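Local coordinates for protein tryptophan synthase alpha chain (Campylobacter jejuni, PDB 3THA) that probably cleaves indoleglycerol phosphate to indole and glyceraldehyde 3-phosphate, as the alpha subunit of tryptophan synthase in the last step of tryptophan biosynthesis, at residues Val157-Leu170 / Lys190-Val204. Residues are numbered along the deposited sequence; the frame is centred on the assembly and turned at random.
Sequences VKKLVKHAKGFIYL and KVKEIRSFTNLPIFV
Ile-168 is bonded through both its backbone N and its backbone O to the neighbouring strand: its N donates to Pro-201 O at 2.8 Å, and its O receives Phe-203 N at 3.1 Å in an almost perfectly straight bond (179° at the hydrogen). Leu-170 N then reaches Phe-203 O, less directly, from a position tilted out of the carbonyl plane. These three bonds set parallel strands 168-170 and 202-204 in register, Ile-168 beside Ile-202 and Tyr-169 beside Phe-203. Lys-190 NZ bridges to Glu-193 OE1 at 2.7 Å, from above the carboxylate plane, and also bonds to Thr-152 O; CE of Lys-190 and the Glu-193 carboxylate oxygen OE1 both lie against Val-157 CG2.

On the sheet face carrying Ile-168 and Leu-170, helix 190-195 lies over the strands. Leu-170 CD2 meets Val-191 CG2 at 3.8 Å and Ile-194 CD1 slightly farther off, while Ile-168 and Thr-198 approach tip to tip.

The two helices join around Phe-197. Lys-158 CB sits over the centre of its ring, 3.5 Å from the centroid, in a CH-pi contact, and with CG anti to the backbone N (chi1 170°) the lysine chain runs on across the same face, bringing CD to CE1. Val-157 CG1 comes in at the ring edge, and Val-161 CG2 touches Phe-197 CB. Farther along, Leu-200 lays its methyls against the carbonyls of Ala-164 and Gly-166.

Phe-203 points to the other sheet face, with Tyr-169, whose side chain lies near the predicted proton acceptor Glu-46, and its ring meets that of Phe-167 obliquely, planes at 31°. Strand 168-171, helix 180-195 and strand 202-205 form a beta-alpha-beta unit of the TIM barrel, with helix 154-161 packed alongside on its outer wall.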
loop_
_atom_site.group_PDB
_atom_site.type_symbol
_atom_site.label_atom_id
_atom_site.label_comp_id
_atom_site.label_asym_id
_atom_site.label_seq_id
_atom_site.Cartn_x
_atom_site.Cartn_y
_atom_site.Cartn_z
ATOM N N VAL B 157 -19.011 12.187 5.131
ATOM C CA VAL B 157 -18.251 13.235 4.448
ATOM C C VAL B 157 -18.394 14.565 5.203
ATOM O O VAL B 157 -17.406 15.256 5.457
ATOM C CB VAL B 157 -18.714 13.392 2.953
ATOM C CG1 VAL B 157 -18.121 14.637 2.301
ATOM C CG2 VAL B 157 -18.397 12.137 2.151
ATOM N N LYS B 158 -19.626 14.925 5.532
ATOM C CA LYS B 158 -19.903 16.121 6.337
ATOM C C LYS B 158 -19.026 16.097 7.608
ATOM O O LYS B 158 -18.320 17.059 7.913
ATOM C CB LYS B 158 -21.405 16.219 6.639
ATOM C CG LYS B 158 -21.825 17.275 7.657
ATOM C CD LYS B 158 -23.306 17.691 7.463
ATOM C CE LYS B 158 -23.870 18.518 8.640
ATOM N NZ LYS B 158 -23.392 19.951 8.710
ATOM N N LYS B 159 -19.043 14.981 8.316
ATOM C CA LYS B 159 -18.214 14.820 9.490
ATOM C C LYS B 159 -16.675 14.876 9.235
ATOM O O LYS B 159 -15.933 15.464 10.031
ATOM C CB LYS B 159 -18.635 13.546 10.221
ATOM C CG LYS B 159 -17.658 13.055 11.228
ATOM C CD LYS B 159 -18.002 11.642 11.728
ATOM C CE LYS B 159 -16.772 11.005 12.427
ATOM N NZ LYS B 159 -16.313 11.813 13.620
ATOM N N LEU B 160 -16.184 14.300 8.138
ATOM C CA LEU B 160 -14.738 14.342 7.882
ATOM C C LEU B 160 -14.256 15.724 7.454
ATOM O O LEU B 160 -13.127 16.127 7.794
ATOM C CB LEU B 160 -14.334 13.295 6.855
ATOM C CG LEU B 160 -14.312 11.864 7.404
ATOM C CD1 LEU B 160 -14.505 10.859 6.265
ATOM C CD2 LEU B 160 -13.013 11.556 8.167
ATOM N N VAL B 161 -15.091 16.461 6.725
ATOM C CA VAL B 161 -14.591 17.683 6.105
ATOM C C VAL B 161 -14.945 18.972 6.820
ATOM O O VAL B 161 -14.241 19.958 6.697
ATOM C CB VAL B 161 -14.935 17.794 4.600
ATOM C CG1 VAL B 161 -14.465 16.554 3.868
ATOM C CG2 VAL B 161 -16.408 18.025 4.386
ATOM N N LYS B 162 -16.022 18.977 7.583
ATOM C CA LYS B 162 -16.485 20.228 8.196
ATOM C C LYS B 162 -15.346 20.935 8.929
ATOM O O LYS B 162 -15.269 22.166 8.910
ATOM C CB LYS B 162 -17.654 19.965 9.147
ATOM C CG LYS B 162 -18.389 21.193 9.622
ATOM C CD LYS B 162 -19.282 20.875 10.839
ATOM C CE LYS B 162 -19.853 22.157 11.468
ATOM N NZ LYS B 162 -21.251 22.361 11.047
ATOM N N HIS B 163 -14.463 20.143 9.539
ATOM C CA HIS B 163 -13.373 20.658 10.371
ATOM C C HIS B 163 -11.969 20.344 9.845
ATOM O O HIS B 163 -11.010 20.386 10.621
ATOM C CB HIS B 163 -13.501 20.110 11.799
ATOM C CG HIS B 163 -14.721 20.599 12.529
ATOM N ND1 HIS B 163 -15.142 21.917 12.491
ATOM C CD2 HIS B 163 -15.601 19.950 13.332
ATOM C CE1 HIS B 163 -16.237 22.052 13.221
ATOM N NE2 HIS B 163 -16.536 20.874 13.747
ATOM N N ALA B 164 -11.848 20.023 8.550
ATOM C CA ALA B 164 -10.567 19.609 7.955
ATOM C C ALA B 164 -9.684 20.807 7.622
ATOM O O ALA B 164 -10.130 21.930 7.694
ATOM C CB ALA B 164 -10.802 18.793 6.707
ATOM N N LYS B 165 -8.435 20.535 7.252
ATOM C CA LYS B 165 -7.471 21.563 6.930
ATOM C C LYS B 165 -6.685 21.155 5.665
ATOM O O LYS B 165 -6.542 19.964 5.353
ATOM C CB LYS B 165 -6.530 21.795 8.117
ATOM C CG LYS B 165 -7.225 22.091 9.508
ATOM C CD LYS B 165 -7.728 23.544 9.693
ATOM C CE LYS B 165 -8.102 23.850 11.172
ATOM N NZ LYS B 165 -7.097 23.215 12.141
ATOM N N GLY B 166 -6.215 22.137 4.912
ATOM C CA GLY B 166 -5.413 21.858 3.719
ATOM C C GLY B 166 -6.192 21.753 2.434
ATOM O O GLY B 166 -6.562 22.785 1.843
ATOM N N PHE B 167 -6.464 20.514 2.015
ATOM C CA PHE B 167 -7.284 20.234 0.842
ATOM C C PHE B 167 -7.996 18.918 1.080
ATOM O O PHE B 167 -7.556 18.149 1.897
ATOM C CB PHE B 167 -6.434 20.208 -0.461
ATOM C CG PHE B 167 -5.409 19.077 -0.545
ATOM C CD1 PHE B 167 -4.097 19.274 -0.135
ATOM C CD2 PHE B 167 -5.756 17.824 -1.072
ATOM C CE1 PHE B 167 -3.134 18.263 -0.235
ATOM C CE2 PHE B 167 -4.795 16.773 -1.198
ATOM C CZ PHE B 167 -3.485 16.997 -0.780
ATOM N N ILE B 168 -9.109 18.674 0.403
ATOM C CA ILE B 168 -9.739 17.377 0.471
ATOM C C ILE B 168 -9.160 16.513 -0.623
ATOM O O ILE B 168 -9.043 16.952 -1.772
ATOM C CB ILE B 168 -11.282 17.441 0.329
ATOM C CG1 ILE B 168 -11.859 18.560 1.209
ATOM C CG2 ILE B 168 -11.897 16.080 0.689
ATOM C CD1 ILE B 168 -11.533 18.406 2.675
ATOM N N TYR B 169 -8.790 15.284 -0.250
ATOM C CA TYR B 169 -8.236 14.334 -1.176
ATOM C C TYR B 169 -9.389 13.457 -1.564
ATOM O O TYR B 169 -9.733 12.518 -0.831
ATOM C CB TYR B 169 -7.162 13.513 -0.487
ATOM C CG TYR B 169 -6.147 12.803 -1.398
ATOM C CD1 TYR B 169 -6.561 12.054 -2.506
ATOM C CD2 TYR B 169 -4.778 12.870 -1.128
ATOM C CE1 TYR B 169 -5.643 11.419 -3.335
ATOM C CE2 TYR B 169 -3.838 12.244 -1.983
ATOM C CZ TYR B 169 -4.290 11.503 -3.060
ATOM O OH TYR B 169 -3.392 10.841 -3.889
ATOM N N LEU B 170 -10.006 13.781 -2.701
ATOM C CA LEU B 170 -11.026 12.955 -3.328
ATOM C C LEU B 170 -10.449 11.814 -4.196
ATOM O O LEU B 170 -10.000 12.046 -5.318
ATOM C CB LEU B 170 -11.978 13.802 -4.173
ATOM C CG LEU B 170 -13.138 12.970 -4.742
ATOM C CD1 LEU B 170 -13.838 12.058 -3.668
ATOM C CD2 LEU B 170 -14.156 13.821 -5.428
ATOM N N LYS B 190 -19.882 14.162 -6.431
ATOM C CA LYS B 190 -19.263 14.067 -5.116
ATOM C C LYS B 190 -18.591 15.391 -4.701
ATOM O O LYS B 190 -18.673 15.809 -3.528
ATOM C CB LYS B 190 -18.319 12.867 -5.025
ATOM C CG LYS B 190 -17.973 12.479 -3.599
ATOM C CD LYS B 190 -19.257 11.969 -2.916
ATOM C CE LYS B 190 -18.972 11.401 -1.556
ATOM N NZ LYS B 190 -20.176 10.796 -0.995
ATOM N N VAL B 191 -17.968 16.059 -5.664
ATOM C CA VAL B 191 -17.385 17.391 -5.474
ATOM C C VAL B 191 -18.402 18.431 -4.989
ATOM O O VAL B 191 -18.186 19.069 -3.951
ATOM C CB VAL B 191 -16.670 17.866 -6.777
ATOM C CG1 VAL B 191 -16.495 19.367 -6.801
ATOM C CG2 VAL B 191 -15.332 17.126 -6.944
ATOM N N LYS B 192 -19.508 18.577 -5.722
ATOM C CA LYS B 192 -20.631 19.394 -5.296
ATOM C C LYS B 192 -21.019 19.112 -3.831
ATOM O O LYS B 192 -21.196 20.033 -3.021
ATOM C CB LYS B 192 -21.823 19.123 -6.218
ATOM C CG LYS B 192 -22.962 20.189 -6.132
ATOM C CD LYS B 192 -24.098 19.953 -7.093
ATOM C CE LYS B 192 -24.664 21.304 -7.529
ATOM N NZ LYS B 192 -26.114 21.298 -7.909
ATOM N N GLU B 193 -21.132 17.833 -3.487
ATOM C CA GLU B 193 -21.527 17.411 -2.159
ATOM C C GLU B 193 -20.519 17.908 -1.118
ATOM O O GLU B 193 -20.905 18.488 -0.100
ATOM C CB GLU B 193 -21.671 15.879 -2.130
ATOM C CG GLU B 193 -21.972 15.295 -0.765
ATOM C CD GLU B 193 -22.166 13.799 -0.781
ATOM O OE1 GLU B 193 -21.379 13.096 -0.134
ATOM O OE2 GLU B 193 -23.117 13.311 -1.411
ATOM N N ILE B 194 -19.231 17.689 -1.376
ATOM C CA ILE B 194 -18.195 18.134 -0.474
ATOM C C ILE B 194 -18.259 19.644 -0.373
ATOM O O ILE B 194 -18.215 20.197 0.736
ATOM C CB ILE B 194 -16.813 17.734 -0.961
ATOM C CG1 ILE B 194 -16.764 16.232 -1.201
ATOM C CG2 ILE B 194 -15.751 18.150 0.054
ATOM C CD1 ILE B 194 -15.622 15.765 -2.056
ATOM N N ARG B 195 -18.382 20.313 -1.520
ATOM C CA ARG B 195 -18.476 21.767 -1.522
ATOM C C ARG B 195 -19.517 22.265 -0.538
ATOM O O ARG B 195 -19.265 23.243 0.163
ATOM C CB ARG B 195 -18.729 22.336 -2.920
ATOM C CG ARG B 195 -17.499 23.002 -3.482
ATOM C CD ARG B 195 -17.403 22.906 -4.995
ATOM N NE ARG B 195 -16.002 23.039 -5.412
ATOM C CZ ARG B 195 -15.538 22.876 -6.650
ATOM N NH1 ARG B 195 -16.360 22.570 -7.661
ATOM N NH2 ARG B 195 -14.231 23.025 -6.874
ATOM N N SER B 196 -20.665 21.598 -0.439
ATOM C CA SER B 196 -21.694 22.100 0.453
ATOM C C SER B 196 -21.399 21.917 1.960
ATOM O O SER B 196 -22.252 22.233 2.784
ATOM C CB SER B 196 -23.051 21.495 0.102
ATOM O OG SER B 196 -23.264 20.289 0.822
ATOM N N PHE B 197 -20.205 21.423 2.298
ATOM C CA PHE B 197 -19.776 21.176 3.687
ATOM C C PHE B 197 -18.469 21.903 4.055
ATOM O O PHE B 197 -18.202 22.194 5.242
ATOM C CB PHE B 197 -19.571 19.677 3.918
ATOM C CG PHE B 197 -20.836 18.853 3.798
ATOM C CD1 PHE B 197 -22.063 19.344 4.268
ATOM C CD2 PHE B 197 -20.793 17.574 3.252
ATOM C CE1 PHE B 197 -23.248 18.598 4.152
ATOM C CE2 PHE B 197 -21.967 16.806 3.146
ATOM C CZ PHE B 197 -23.213 17.330 3.604
ATOM N N THR B 198 -17.629 22.135 3.042
ATOM C CA THR B 198 -16.370 22.849 3.228
ATOM C C THR B 198 -15.989 23.745 2.053
ATOM O O THR B 198 -16.438 23.557 0.910
ATOM C CB THR B 198 -15.176 21.922 3.567
ATOM O OG1 THR B 198 -14.080 22.722 4.028
ATOM C CG2 THR B 198 -14.737 21.094 2.355
ATOM N N ASN B 199 -15.138 24.717 2.365
ATOM C CA ASN B 199 -14.637 25.666 1.384
ATOM C C ASN B 199 -13.214 25.362 0.878
ATOM O O ASN B 199 -12.712 26.047 -0.033
ATOM C CB ASN B 199 -14.754 27.069 1.971
ATOM C CG ASN B 199 -16.203 27.426 2.294
ATOM O OD1 ASN B 199 -16.853 28.135 1.532
ATOM N ND2 ASN B 199 -16.727 26.887 3.407
ATOM N N LEU B 200 -12.592 24.333 1.462
ATOM C CA LEU B 200 -11.213 23.980 1.154
ATOM C C LEU B 200 -11.134 23.452 -0.257
ATOM O O LEU B 200 -12.139 22.919 -0.771
ATOM C CB LEU B 200 -10.717 22.878 2.081
ATOM C CG LEU B 200 -10.570 23.233 3.550
ATOM C CD1 LEU B 200 -10.585 21.933 4.309
ATOM C CD2 LEU B 200 -9.272 24.040 3.798
ATOM N N PRO B 201 -9.949 23.585 -0.884
ATOM C CA PRO B 201 -9.751 23.021 -2.208
ATOM C C PRO B 201 -9.915 21.488 -2.281
ATOM O O PRO B 201 -9.624 20.755 -1.322
ATOM C CB PRO B 201 -8.341 23.472 -2.580
ATOM C CG PRO B 201 -7.717 23.938 -1.304
ATOM C CD PRO B 201 -8.827 24.440 -0.475
ATOM N N ILE B 202 -10.436 21.027 -3.412
ATOM C CA ILE B 202 -10.645 19.607 -3.670
ATOM C C ILE B 202 -9.746 19.192 -4.829
ATOM O O ILE B 202 -9.759 19.818 -5.894
ATOM C CB ILE B 202 -12.162 19.312 -3.942
ATOM C CG1 ILE B 202 -13.003 19.916 -2.795
ATOM C CG2 ILE B 202 -12.433 17.783 -4.058
ATOM C CD1 ILE B 202 -14.461 20.129 -3.089
ATOM N N PHE B 203 -8.912 18.192 -4.578
ATOM C CA PHE B 203 -7.956 17.634 -5.531
ATOM C C PHE B 203 -8.258 16.156 -5.734
ATOM O O PHE B 203 -8.386 15.414 -4.762
ATOM C CB PHE B 203 -6.503 17.743 -5.030
ATOM C CG PHE B 203 -6.035 19.150 -4.675
ATOM C CD1 PHE B 203 -6.619 20.278 -5.208
ATOM C CD2 PHE B 203 -4.951 19.321 -3.832
ATOM C CE1 PHE B 203 -6.172 21.555 -4.857
ATOM C CE2 PHE B 203 -4.492 20.605 -3.477
ATOM C CZ PHE B 203 -5.105 21.717 -3.982
ATOM N N VAL B 204 -8.355 15.727 -6.996
ATOM C CA VAL B 204 -8.641 14.339 -7.318
ATOM C C VAL B 204 -7.407 13.562 -7.750
ATOM O O VAL B 204 -6.715 13.965 -8.679
ATOM C CB VAL B 204 -9.665 14.210 -8.434
ATOM C CG1 VAL B 204 -10.116 12.767 -8.518
ATOM C CG2 VAL B 204 -10.864 15.108 -8.191
#